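Local coordinates for protein mevalonate kinase (Staphylococcus aureus, PDB 2X7I) that probably phosphorylates mevalonate at the expense of ATP, an early step of the mevalonate route to isoprenoids, as a member of the GHMP kinase family, at residues Gly13-Ile18 with Val32-Gly37; Asp173-Val178 with Thr301-Leu306; Val214-Asp219 with Ala230-Glu235. All coordinates share one frame; numbering follows the deposited sequence.

From the N terminus, interaction 1 closes a short loop of 13 residues, pairing the first strand, 6-16, with strand 29-45 in the mixed sheet. Interaction 2 closes a much longer loop of 122 residues, bringing the last strand, 300-305, beside strand 175-180 in the antiparallel four-stranded sheet. Interaction 3 falls within that long loop, where consecutive helices 203-222 and 226-243 turn back on each other; interaction 1 precedes both, and none cross. The segments around interaction 1 join the other two contacts: N35 and A36 offer their backbone N-H groups to E304, whereas I18 reaches V214, A217 and I232 of the helix pair.

Interaction 1 of 3, residues Gly13-Ile18 with Val32-Gly37; sequences GKIILI and VPFNAG
I15 and V32 exchange two backbone hydrogen bonds as an antiparallel hydrogen-bonded pair within the mixed sheet of this GHMP kinase fold. I15 N lies 2.9 Å from V32 O, and the return bond, V32 N to I15 O, has the same length. Beyond the non-hydrogen-bonded pair K14-P33, F34 N is 3.0 Å from G13 O. G13 N then divides two weak bonds between F34 O and G37 O, as the second strand bends into a type I turn from F34 to G37, closed by G37 N bonding to F34 O at 3.1 Å.

The K14 side chain leads away from the second strand, its NZ hydrogen-bonding G100 O and forming a salt bridge with D147. The apolar layer lies on the face carrying I15, V32 and F34. L17 crosses V32 at about a right angle, L17 CD1 resting 4.0 Å from V32 CG1. F34 has CG anti to its own N (chi1 179°), which turns one face of the ring to the end of the I15 side chain, while W302 packs against it edge-to-face. I15 CG1 meets F34 CB at 3.8 Å. I15 CD1 makes a CH-pi contact, 4.1 Å from the F34 ring centroid and over one face, with G37 N over the opposite face.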
ATOM      1  N   GLY A  13       5.149  -0.286  -0.642  1.00 47.87           N
ATOM      2  CA  GLY A  13       3.752  -0.645  -0.422  1.00 47.27           C
ATOM      3  C   GLY A  13       2.982  -0.581  -1.734  1.00 47.09           C
ATOM      4  O   GLY A  13       3.576  -0.614  -2.812  1.00 47.71           O
ATOM      5  N   LYS A  14       1.660  -0.467  -1.643  1.00 46.80           N
ATOM      6  CA  LYS A  14       0.828  -0.209  -2.824  1.00 46.88           C
ATOM      7  C   LYS A  14      -0.430   0.578  -2.456  1.00 46.65           C
ATOM      8  O   LYS A  14      -0.866   0.562  -1.307  1.00 46.43           O
ATOM      9  CB  LYS A  14       0.485  -1.523  -3.529  1.00 46.18           C
ATOM     10  CG  LYS A  14      -0.929  -2.021  -3.383  1.00 46.46           C
ATOM     11  CD  LYS A  14      -1.307  -2.427  -1.965  1.00 46.87           C
ATOM     12  CE  LYS A  14      -2.814  -2.282  -1.784  1.00 46.18           C
ATOM     13  NZ  LYS A  14      -3.334  -2.834  -0.517  1.00 46.38           N
ATOM     14  N   ILE A  15      -1.005   1.266  -3.436  1.00 46.77           N
ATOM     15  CA  ILE A  15      -2.283   1.952  -3.240  1.00 46.71           C
ATOM     16  C   ILE A  15      -3.282   1.507  -4.289  1.00 46.04           C
ATOM     17  O   ILE A  15      -2.946   1.374  -5.459  1.00 45.49           O
ATOM     18  CB  ILE A  15      -2.140   3.496  -3.291  1.00 48.00           C
ATOM     19  CG1 ILE A  15      -1.091   3.959  -2.275  1.00 48.86           C
ATOM     20  CG2 ILE A  15      -3.496   4.172  -3.032  1.00 48.13           C
ATOM     21  CD1 ILE A  15      -1.405   5.274  -1.587  1.00 50.64           C
ATOM     22  N   ILE A  16      -4.509   1.242  -3.846  1.00 46.27           N
ATOM     23  CA  ILE A  16      -5.629   1.055  -4.748  1.00 46.13           C
ATOM     24  C   ILE A  16      -6.151   2.459  -5.002  1.00 47.11           C
ATOM     25  O   ILE A  16      -6.808   3.045  -4.143  1.00 47.59           O
ATOM     26  CB  ILE A  16      -6.743   0.175  -4.128  1.00 46.02           C
ATOM     27  CG1 ILE A  16      -6.209  -1.205  -3.705  1.00 44.80           C
ATOM     28  CG2 ILE A  16      -7.885   0.002  -5.109  1.00 46.12           C
ATOM     29  CD1 ILE A  16      -5.588  -2.016  -4.834  1.00 43.63           C
ATOM     30  N   LEU A  17      -5.810   3.018  -6.160  1.00 47.60           N
ATOM     31  CA  LEU A  17      -6.255   4.361  -6.519  1.00 48.53           C
ATOM     32  C   LEU A  17      -7.775   4.426  -6.592  1.00 48.72           C
ATOM     33  O   LEU A  17      -8.392   5.354  -6.068  1.00 49.18           O
ATOM     34  CB  LEU A  17      -5.675   4.771  -7.866  1.00 48.87           C
ATOM     35  CG  LEU A  17      -4.190   5.137  -7.909  1.00 49.76           C
ATOM     36  CD1 LEU A  17      -3.862   5.616  -9.316  1.00 50.24           C
ATOM     37  CD2 LEU A  17      -3.827   6.200  -6.892  1.00 49.36           C
ATOM     38  N   ILE A  18      -8.360   3.431  -7.258  1.00 48.30           N
ATOM     39  CA  ILE A  18      -9.807   3.302  -7.400  1.00 48.68           C
ATOM     40  C   ILE A  18     -10.106   1.822  -7.310  1.00 48.00           C
ATOM     41  O   ILE A  18      -9.394   1.008  -7.907  1.00 47.00           O
ATOM     42  CB  ILE A  18     -10.309   3.790  -8.763  1.00 49.23           C
ATOM     43  CG1 ILE A  18      -9.744   5.156  -9.111  1.00 51.90           C
ATOM     44  CG2 ILE A  18     -11.831   3.858  -8.797  1.00 49.24           C
ATOM     45  CD1 ILE A  18      -9.649   5.384 -10.615  1.00 54.26           C
ATOM     46  N   VAL A  32      -1.349   0.690  -7.815  1.00 45.16           N
ATOM     47  CA  VAL A  32      -0.042   1.179  -8.249  1.00 46.01           C
ATOM     48  C   VAL A  32       0.941   1.057  -7.096  1.00 46.28           C
ATOM     49  O   VAL A  32       0.522   1.065  -5.934  1.00 46.41           O
ATOM     50  CB  VAL A  32      -0.077   2.675  -8.701  1.00 46.42           C
ATOM     51  CG1 VAL A  32      -1.006   2.857  -9.874  1.00 46.46           C
ATOM     52  CG2 VAL A  32      -0.471   3.590  -7.538  1.00 46.31           C
ATOM     53  N   PRO A  33       2.247   0.972  -7.406  1.00 47.19           N
ATOM     54  CA  PRO A  33       3.257   0.954  -6.355  1.00 47.79           C
ATOM     55  C   PRO A  33       3.186   2.207  -5.494  1.00 48.44           C
ATOM     56  O   PRO A  33       2.926   3.282  -6.012  1.00 48.99           O
ATOM     57  CB  PRO A  33       4.583   0.924  -7.130  1.00 48.79           C
ATOM     58  CG  PRO A  33       4.252   0.483  -8.483  1.00 48.49           C
ATOM     59  CD  PRO A  33       2.855   0.924  -8.748  1.00 48.17           C
ATOM     60  N   PHE A  34       3.394   2.054  -4.191  1.00 48.36           N
ATOM     61  CA  PHE A  34       3.449   3.190  -3.273  1.00 49.12           C
ATOM     62  C   PHE A  34       4.907   3.362  -2.844  1.00 50.09           C
ATOM     63  O   PHE A  34       5.342   2.833  -1.826  1.00 49.51           O
ATOM     64  CB  PHE A  34       2.516   2.929  -2.086  1.00 48.28           C
ATOM     65  CG  PHE A  34       2.488   4.024  -1.043  1.00 49.05           C
ATOM     66  CD1 PHE A  34       2.487   5.356  -1.395  1.00 50.66           C
ATOM     67  CD2 PHE A  34       2.417   3.698   0.309  1.00 49.31           C
ATOM     68  CE1 PHE A  34       2.438   6.344  -0.433  1.00 51.89           C
ATOM     69  CE2 PHE A  34       2.359   4.679   1.275  1.00 50.72           C
ATOM     70  CZ  PHE A  34       2.373   6.009   0.902  1.00 51.54           C
ATOM     71  N   ASN A  35       5.650   4.109  -3.648  1.00 51.85           N
ATOM     72  CA  ASN A  35       7.102   4.255  -3.485  1.00 53.71           C
ATOM     73  C   ASN A  35       7.518   5.000  -2.221  1.00 54.73           C
ATOM     74  O   ASN A  35       8.662   4.887  -1.798  1.00 55.71           O
ATOM     75  CB  ASN A  35       7.708   4.966  -4.695  1.00 54.95           C
ATOM     76  CG  ASN A  35       7.486   4.209  -5.987  1.00 55.56           C
ATOM     77  OD1 ASN A  35       7.871   3.044  -6.113  1.00 56.82           O
ATOM     78  ND2 ASN A  35       6.872   4.868  -6.963  1.00 56.19           N
ATOM     79  N   ALA A  36       6.605   5.774  -1.642  1.00 54.93           N
ATOM     80  CA  ALA A  36       6.884   6.487  -0.398  1.00 56.46           C
ATOM     81  C   ALA A  36       6.924   5.537   0.814  1.00 56.20           C
ATOM     82  O   ALA A  36       7.567   5.832   1.822  1.00 56.75           O
ATOM     83  CB  ALA A  36       5.854   7.590  -0.180  1.00 56.63           C
ATOM     84  N   GLY A  37       6.239   4.404   0.707  1.00 55.60           N
ATOM     85  CA  GLY A  37       6.208   3.408   1.784  1.00 55.74           C
ATOM     86  C   GLY A  37       7.314   2.394   1.580  1.00 56.35           C
ATOM     87  O   GLY A  37       7.462   1.858   0.490  1.00 56.77           O
TER

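Interaction 2 of 3, residues Asp173-Val178 with Thr301-Leu306; sequences DGYMVV and TWIENL
M176 and E304 face each other as a hydrogen-bonded antiparallel pair, with M176 N 3.0 Å from E304 O and E304 N 2.9 Å from M176 O. V178 and W302 repeat the reciprocal pattern, and L306 N extends the ladder to G174 O. Between these pairs, the CA atoms of Y175 and V177 make CA-H...O contacts with E304 O and W302 O.

V178 CG1, anti to the backbone N (chi1 176°), packs 3.7 Å from W302 CE3; V178 O meets the indole at its edge. On the side of the sheet with Y175 and I303, N305 OD1 lies over one face of the Y175 ring, toward its rim, the amide and ring planes 24° apart. I303 CG2 instead reaches the ring edge, 3.9 Å from Y175 CD2. G307 N holds N305 OD1, helping to orient this amide.

The E304 carboxylate is held by the F34-G37 turn: OE2 accepts from N35 N and OE1 from A36 N. Strand 300-305 is outermost in the four-stranded sheet; strand 276-280 flanks 175-180 on its other side. Helix 283-295 packs on the face bearing Y175, T301 and I303, while M176, V178 and W302 pack toward L17, F34 and A36.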
ATOM      1  N   ASP A 173       2.244  13.382 -14.683  1.00 62.41           N
ATOM      2  CA  ASP A 173       2.907  14.625 -14.324  1.00 64.14           C
ATOM      3  C   ASP A 173       2.162  15.287 -13.158  1.00 63.07           C
ATOM      4  O   ASP A 173       1.354  16.205 -13.345  1.00 63.74           O
ATOM      5  CB  ASP A 173       2.965  15.545 -15.553  1.00 66.58           C
ATOM      6  CG  ASP A 173       3.695  16.851 -15.292  1.00 69.91           C
ATOM      7  OD1 ASP A 173       3.557  17.768 -16.136  1.00 74.81           O
ATOM      8  OD2 ASP A 173       4.403  16.970 -14.267  1.00 70.59           O
ATOM      9  N   GLY A 174       2.444  14.814 -11.949  1.00 61.34           N
ATOM     10  CA  GLY A 174       1.782  15.331 -10.765  1.00 60.47           C
ATOM     11  C   GLY A 174       2.126  14.585  -9.493  1.00 58.99           C
ATOM     12  O   GLY A 174       2.974  13.690  -9.486  1.00 58.02           O
ATOM     13  N   TYR A 175       1.457  14.977  -8.411  1.00 58.40           N
ATOM     14  CA  TYR A 175       1.735  14.459  -7.086  1.00 57.47           C
ATOM     15  C   TYR A 175       0.447  14.064  -6.407  1.00 56.07           C
ATOM     16  O   TYR A 175      -0.627  14.608  -6.696  1.00 56.18           O
ATOM     17  CB  TYR A 175       2.457  15.516  -6.246  1.00 59.49           C
ATOM     18  CG  TYR A 175       3.868  15.790  -6.718  1.00 61.44           C
ATOM     19  CD1 TYR A 175       4.106  16.533  -7.878  1.00 63.43           C
ATOM     20  CD2 TYR A 175       4.963  15.286  -6.025  1.00 61.59           C
ATOM     21  CE1 TYR A 175       5.399  16.771  -8.327  1.00 65.66           C
ATOM     22  CE2 TYR A 175       6.254  15.526  -6.458  1.00 64.52           C
ATOM     23  CZ  TYR A 175       6.469  16.270  -7.608  1.00 66.11           C
ATOM     24  OH  TYR A 175       7.753  16.507  -8.037  1.00 69.60           O
ATOM     25  N   MET A 176       0.567  13.103  -5.501  1.00 55.01           N
ATOM     26  CA  MET A 176      -0.560  12.613  -4.734  1.00 53.79           C
ATOM     27  C   MET A 176      -0.153  12.634  -3.273  1.00 53.97           C
ATOM     28  O   MET A 176       0.849  12.017  -2.896  1.00 53.81           O
ATOM     29  CB  MET A 176      -0.926  11.195  -5.179  1.00 52.27           C
ATOM     30  CG  MET A 176      -2.034  10.548  -4.358  1.00 51.85           C
ATOM     31  SD  MET A 176      -2.582   8.970  -5.018  1.00 51.70           S
ATOM     32  CE  MET A 176      -1.130   7.935  -4.816  1.00 47.81           C
ATOM     33  N   VAL A 177      -0.904  13.380  -2.461  1.00 54.51           N
ATOM     34  CA  VAL A 177      -0.737  13.343  -1.006  1.00 54.71           C
ATOM     35  C   VAL A 177      -1.598  12.218  -0.450  1.00 52.94           C
ATOM     36  O   VAL A 177      -2.792  12.161  -0.712  1.00 52.84           O
ATOM     37  CB  VAL A 177      -1.151  14.671  -0.333  1.00 56.53           C
ATOM     38  CG1 VAL A 177      -1.011  14.570   1.182  1.00 56.38           C
ATOM     39  CG2 VAL A 177      -0.318  15.817  -0.869  1.00 58.19           C
ATOM     40  N   VAL A 178      -0.975  11.325   0.307  1.00 52.11           N
ATOM     41  CA  VAL A 178      -1.655  10.206   0.930  1.00 50.81           C
ATOM     42  C   VAL A 178      -1.808  10.528   2.406  1.00 51.95           C
ATOM     43  O   VAL A 178      -0.826  10.792   3.085  1.00 52.86           O
ATOM     44  CB  VAL A 178      -0.854   8.911   0.730  1.00 49.62           C
ATOM     45  CG1 VAL A 178      -1.499   7.743   1.463  1.00 47.84           C
ATOM     46  CG2 VAL A 178      -0.709   8.611  -0.760  1.00 48.74           C
ATOM     47  N   THR A 301       1.107  11.403   6.998  1.00 56.62           N
ATOM     48  CA  THR A 301       1.024  11.759   5.584  1.00 55.29           C
ATOM     49  C   THR A 301       2.239  11.303   4.782  1.00 54.81           C
ATOM     50  O   THR A 301       3.295  11.053   5.337  1.00 56.10           O
ATOM     51  CB  THR A 301       0.837  13.282   5.387  1.00 56.44           C
ATOM     52  OG1 THR A 301       1.925  13.984   6.002  1.00 58.33           O
ATOM     53  CG2 THR A 301      -0.493  13.746   5.998  1.00 56.17           C
ATOM     54  N   TRP A 302       2.052  11.167   3.471  1.00 53.75           N
ATOM     55  CA  TRP A 302       3.143  10.880   2.528  1.00 53.97           C
ATOM     56  C   TRP A 302       2.933  11.656   1.230  1.00 53.57           C
ATOM     57  O   TRP A 302       1.798  11.909   0.825  1.00 52.69           O
ATOM     58  CB  TRP A 302       3.196   9.391   2.167  1.00 53.11           C
ATOM     59  CG  TRP A 302       3.370   8.425   3.304  1.00 52.80           C
ATOM     60  CD1 TRP A 302       4.531   7.865   3.727  1.00 54.26           C
ATOM     61  CD2 TRP A 302       2.336   7.875   4.127  1.00 52.16           C
ATOM     62  NE1 TRP A 302       4.292   7.002   4.776  1.00 54.99           N
ATOM     63  CE2 TRP A 302       2.951   6.993   5.041  1.00 52.39           C
ATOM     64  CE3 TRP A 302       0.950   8.049   4.186  1.00 50.13           C
ATOM     65  CZ2 TRP A 302       2.230   6.287   6.001  1.00 52.85           C
ATOM     66  CZ3 TRP A 302       0.234   7.345   5.136  1.00 50.56           C
ATOM     67  CH2 TRP A 302       0.871   6.471   6.031  1.00 51.04           C
ATOM     68  N   ILE A 303       4.027  12.008   0.569  1.00 54.72           N
ATOM     69  CA  ILE A 303       3.963  12.617  -0.741  1.00 54.89           C
ATOM     70  C   ILE A 303       4.483  11.618  -1.763  1.00 54.90           C
ATOM     71  O   ILE A 303       5.619  11.157  -1.668  1.00 56.08           O
ATOM     72  CB  ILE A 303       4.772  13.932  -0.812  1.00 56.95           C
ATOM     73  CG1 ILE A 303       4.134  15.001   0.081  1.00 57.28           C
ATOM     74  CG2 ILE A 303       4.841  14.430  -2.250  1.00 56.73           C
ATOM     75  CD1 ILE A 303       4.964  16.264   0.226  1.00 59.19           C
ATOM     76  N   GLU A 304       3.629  11.276  -2.724  1.00 54.31           N
ATOM     77  CA  GLU A 304       3.976  10.363  -3.800  1.00 54.77           C
ATOM     78  C   GLU A 304       4.149  11.143  -5.102  1.00 55.99           C
ATOM     79  O   GLU A 304       3.206  11.784  -5.578  1.00 55.45           O
ATOM     80  CB  GLU A 304       2.865   9.321  -3.957  1.00 53.31           C
ATOM     81  CG  GLU A 304       3.151   8.200  -4.969  1.00 54.01           C
ATOM     82  CD  GLU A 304       4.166   7.177  -4.478  1.00 55.52           C
ATOM     83  OE1 GLU A 304       4.465   7.144  -3.262  1.00 56.54           O
ATOM     84  OE2 GLU A 304       4.657   6.391  -5.319  1.00 56.63           O
ATOM     85  N   ASN A 305       5.352  11.094  -5.668  1.00 58.07           N
ATOM     86  CA  ASN A 305       5.586  11.572  -7.034  1.00 59.81           C
ATOM     87  C   ASN A 305       5.002  10.546  -7.989  1.00 59.38           C
ATOM     88  O   ASN A 305       5.266   9.355  -7.844  1.00 59.44           O
ATOM     89  CB  ASN A 305       7.081  11.741  -7.304  1.00 62.06           C
ATOM     90  CG  ASN A 305       7.373  12.464  -8.622  1.00 64.09           C
ATOM     91  OD1 ASN A 305       6.536  12.526  -9.532  1.00 63.60           O
ATOM     92  ND2 ASN A 305       8.578  13.008  -8.726  1.00 65.15           N
ATOM     93  N   LEU A 306       4.207  10.994  -8.958  1.00 59.50           N
ATOM     94  CA  LEU A 306       3.529  10.057  -9.847  1.00 59.30           C
ATOM     95  C   LEU A 306       4.332   9.732 -11.106  1.00 61.74           C
ATOM     96  O   LEU A 306       3.817   9.106 -12.031  1.00 61.97           O
ATOM     97  CB  LEU A 306       2.111  10.532 -10.167  1.00 58.15           C
ATOM     98  CG  LEU A 306       1.161  10.635  -8.964  1.00 55.86           C
ATOM     99  CD1 LEU A 306      -0.235  11.039  -9.428  1.00 53.95           C
ATOM    100  CD2 LEU A 306       1.093   9.332  -8.159  1.00 53.33           C
TER

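Interaction 3 of 3, residues Val214-Asp219 with Ala230-Glu235; sequences VLRASD and ADIFNE
R216 lays its side chain along I232, the two running past each other in opposite directions between antiparallel helices. I232 CD1 lies 3.8 Å from R216 CB, and its CG1 sits over one face of the guanidinium group. I232 CD1 also rests on the backbone of the facing helix, 3.6 Å from A217 N, and meets A217 CB. I232 is therefore the apolar centre of this small interface, with the arginine extending over it toward the acids beyond.

The polar end is a three-residue salt-bridge network. R216 bends at chi3 (49°), bringing its guanidinium alongside the second helix, where D231 and E235 stand one turn apart. R216 NH2 is 3.3 Å from D231 OD2 in a salt bridge, and NH2 also donates to E235 OE2 at 3.3 Å. A weaker hydrogen bond joins R216 NH1 to the same glutamate oxygen. Both carboxylates are met at the guanidinium edge, but their planes are strongly turned against it, by 64° for D231 and 62° for E235. The NH2 bond consequently approaches E235 OE2 from above its carboxylate plane, yet that oxygen lies close to the arginine plane.

The segment axes approach to 10.2 Å, and their directions are nearly opposed in this helical hairpin. I18, from the loop after strand 6-16, packs against V214, A217 and I232, placing the apolar side of the contact against the N-terminal part of the fold.

D231 OD1 and E235 OE2 lie 2.7 Å apart, a closeness that R216 probably eases. Crystal neighbours touch all three residues and may influence their conformations. Solvent probably tempers the attraction at this exposed arginine; the long contacts, with E235 OE2 met out of its carboxylate plane, suggest at most a modest electrostatic clasp over I232 and A217.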
ATOM      1  N   VAL A 214     -13.150   2.959 -13.048  1.00 49.88           N
ATOM      2  CA  VAL A 214     -11.899   2.206 -13.184  1.00 49.80           C
ATOM      3  C   VAL A 214     -11.553   1.987 -14.666  1.00 51.51           C
ATOM      4  O   VAL A 214     -10.376   1.967 -15.033  1.00 51.96           O
ATOM      5  CB  VAL A 214     -11.963   0.829 -12.453  1.00 49.81           C
ATOM      6  CG1 VAL A 214     -10.755  -0.035 -12.801  1.00 50.14           C
ATOM      7  CG2 VAL A 214     -12.066   1.019 -10.947  1.00 48.46           C
ATOM      8  N   LEU A 215     -12.572   1.830 -15.510  1.00 52.99           N
ATOM      9  CA  LEU A 215     -12.364   1.636 -16.944  1.00 55.27           C
ATOM     10  C   LEU A 215     -11.798   2.905 -17.585  1.00 56.07           C
ATOM     11  O   LEU A 215     -10.854   2.844 -18.370  1.00 57.08           O
ATOM     12  CB  LEU A 215     -13.667   1.219 -17.636  1.00 56.81           C
ATOM     13  CG  LEU A 215     -13.602   0.950 -19.143  1.00 59.66           C
ATOM     14  CD1 LEU A 215     -12.451   0.003 -19.489  1.00 59.90           C
ATOM     15  CD2 LEU A 215     -14.941   0.412 -19.662  1.00 60.48           C
ATOM     16  N   ARG A 216     -12.366   4.054 -17.239  1.00 55.68           N
ATOM     17  CA  ARG A 216     -11.828   5.326 -17.712  1.00 56.56           C
ATOM     18  C   ARG A 216     -10.434   5.614 -17.139  1.00 54.83           C
ATOM     19  O   ARG A 216      -9.605   6.213 -17.810  1.00 56.08           O
ATOM     20  CB  ARG A 216     -12.761   6.470 -17.350  1.00 56.73           C
ATOM     21  CG  ARG A 216     -14.128   6.404 -18.017  1.00 60.94           C
ATOM     22  CD  ARG A 216     -15.093   7.396 -17.358  1.00 63.60           C
ATOM     23  NE  ARG A 216     -14.513   8.743 -17.219  1.00 64.64           N
ATOM     24  CZ  ARG A 216     -15.109   9.753 -16.585  1.00 66.03           C
ATOM     25  NH1 ARG A 216     -16.310   9.591 -16.032  1.00 66.91           N
ATOM     26  NH2 ARG A 216     -14.508  10.939 -16.512  1.00 66.44           N
ATOM     27  N   ALA A 217     -10.194   5.203 -15.899  1.00 52.48           N
ATOM     28  CA  ALA A 217      -8.891   5.395 -15.241  1.00 51.28           C
ATOM     29  C   ALA A 217      -7.754   4.630 -15.916  1.00 51.81           C
ATOM     30  O   ALA A 217      -6.622   5.090 -15.927  1.00 52.65           O
ATOM     31  CB  ALA A 217      -8.986   4.991 -13.782  1.00 49.52           C
ATOM     32  N   SER A 218      -8.054   3.461 -16.462  1.00 52.46           N
ATOM     33  CA  SER A 218      -7.055   2.653 -17.141  1.00 53.69           C
ATOM     34  C   SER A 218      -6.524   3.370 -18.370  1.00 55.56           C
ATOM     35  O   SER A 218      -5.321   3.443 -18.559  1.00 55.94           O
ATOM     36  CB  SER A 218      -7.623   1.278 -17.524  1.00 54.53           C
ATOM     37  OG  SER A 218      -8.743   1.386 -18.386  1.00 54.74           O
ATOM     38  N   ASP A 219      -7.422   3.906 -19.190  1.00 57.12           N
ATOM     39  CA  ASP A 219      -7.023   4.670 -20.378  1.00 60.24           C
ATOM     40  C   ASP A 219      -6.313   5.971 -20.001  1.00 59.42           C
ATOM     41  O   ASP A 219      -5.259   6.298 -20.548  1.00 60.89           O
ATOM     42  CB  ASP A 219      -8.236   4.965 -21.267  1.00 62.26           C
ATOM     43  CG  ASP A 219      -8.625   3.779 -22.133  1.00 66.11           C
ATOM     44  OD1 ASP A 219      -9.651   3.127 -21.819  1.00 67.58           O
ATOM     45  OD2 ASP A 219      -7.897   3.497 -23.118  1.00 69.68           O
ATOM     46  N   ALA A 230      -7.754  13.526 -12.153  1.00 51.82           N
ATOM     47  CA  ALA A 230      -8.358  14.457 -11.198  1.00 51.67           C
ATOM     48  C   ALA A 230      -9.897  14.464 -11.316  1.00 51.20           C
ATOM     49  O   ALA A 230     -10.612  14.338 -10.319  1.00 50.31           O
ATOM     50  CB  ALA A 230      -7.795  15.865 -11.409  1.00 53.20           C
ATOM     51  N   ASP A 231     -10.393  14.592 -12.540  1.00 52.03           N
ATOM     52  CA  ASP A 231     -11.822  14.480 -12.817  1.00 52.29           C
ATOM     53  C   ASP A 231     -12.382  13.185 -12.213  1.00 51.09           C
ATOM     54  O   ASP A 231     -13.327  13.214 -11.424  1.00 51.00           O
ATOM     55  CB  ASP A 231     -12.053  14.537 -14.328  1.00 53.68           C
ATOM     56  CG  ASP A 231     -13.498  14.291 -14.724  1.00 54.96           C
ATOM     57  OD1 ASP A 231     -14.393  14.279 -13.855  1.00 54.75           O
ATOM     58  OD2 ASP A 231     -13.739  14.109 -15.932  1.00 57.36           O
ATOM     59  N   ILE A 232     -11.769  12.059 -12.561  1.00 50.42           N
ATOM     60  CA  ILE A 232     -12.199  10.743 -12.077  1.00 49.27           C
ATOM     61  C   ILE A 232     -12.194  10.645 -10.548  1.00 48.25           C
ATOM     62  O   ILE A 232     -13.136  10.117  -9.969  1.00 47.64           O
ATOM     63  CB  ILE A 232     -11.342   9.610 -12.714  1.00 49.27           C
ATOM     64  CG1 ILE A 232     -11.692   9.486 -14.203  1.00 50.75           C
ATOM     65  CG2 ILE A 232     -11.565   8.288 -12.012  1.00 47.52           C
ATOM     66  CD1 ILE A 232     -10.717   8.669 -14.998  1.00 52.79           C
ATOM     67  N   PHE A 233     -11.152  11.159  -9.899  1.00 48.23           N
ATOM     68  CA  PHE A 233     -11.112  11.190  -8.424  1.00 48.16           C
ATOM     69  C   PHE A 233     -12.334  11.932  -7.871  1.00 48.76           C
ATOM     70  O   PHE A 233     -12.997  11.448  -6.963  1.00 48.48           O
ATOM     71  CB  PHE A 233      -9.844  11.876  -7.912  1.00 48.79           C
ATOM     72  CG  PHE A 233      -8.678  10.941  -7.650  1.00 49.18           C
ATOM     73  CD1 PHE A 233      -8.437   9.831  -8.454  1.00 49.52           C
ATOM     74  CD2 PHE A 233      -7.803  11.204  -6.609  1.00 50.31           C
ATOM     75  CE1 PHE A 233      -7.358   8.991  -8.207  1.00 49.05           C
ATOM     76  CE2 PHE A 233      -6.725  10.366  -6.353  1.00 50.75           C
ATOM     77  CZ  PHE A 233      -6.505   9.258  -7.163  1.00 50.98           C
ATOM     78  N   ASN A 234     -12.620  13.110  -8.428  1.00 49.66           N
ATOM     79  CA  ASN A 234     -13.701  13.964  -7.932  1.00 50.53           C
ATOM     80  C   ASN A 234     -15.087  13.378  -8.223  1.00 50.77           C
ATOM     81  O   ASN A 234     -16.019  13.542  -7.428  1.00 51.39           O
ATOM     82  CB  ASN A 234     -13.574  15.377  -8.511  1.00 51.81           C
ATOM     83  CG  ASN A 234     -12.369  16.137  -7.954  1.00 52.17           C
ATOM     84  OD1 ASN A 234     -12.110  16.106  -6.747  1.00 52.97           O
ATOM     85  ND2 ASN A 234     -11.652  16.849  -8.827  1.00 50.50           N
ATOM     86  N   GLU A 235     -15.209  12.681  -9.351  1.00 50.47           N
ATOM     87  CA  GLU A 235     -16.431  11.941  -9.674  1.00 51.13           C
ATOM     88  C   GLU A 235     -16.661  10.780  -8.719  1.00 50.43           C
ATOM     89  O   GLU A 235     -17.787  10.568  -8.270  1.00 51.32           O
ATOM     90  CB  GLU A 235     -16.420  11.444 -11.128  1.00 51.38           C
ATOM     91  CG  GLU A 235     -16.479  12.584 -12.128  1.00 53.15           C
ATOM     92  CD  GLU A 235     -17.000  12.186 -13.500  1.00 56.30           C
ATOM     93  OE1 GLU A 235     -18.006  11.434 -13.579  1.00 59.27           O
ATOM     94  OE2 GLU A 235     -16.430  12.662 -14.507  1.00 55.42           O
TER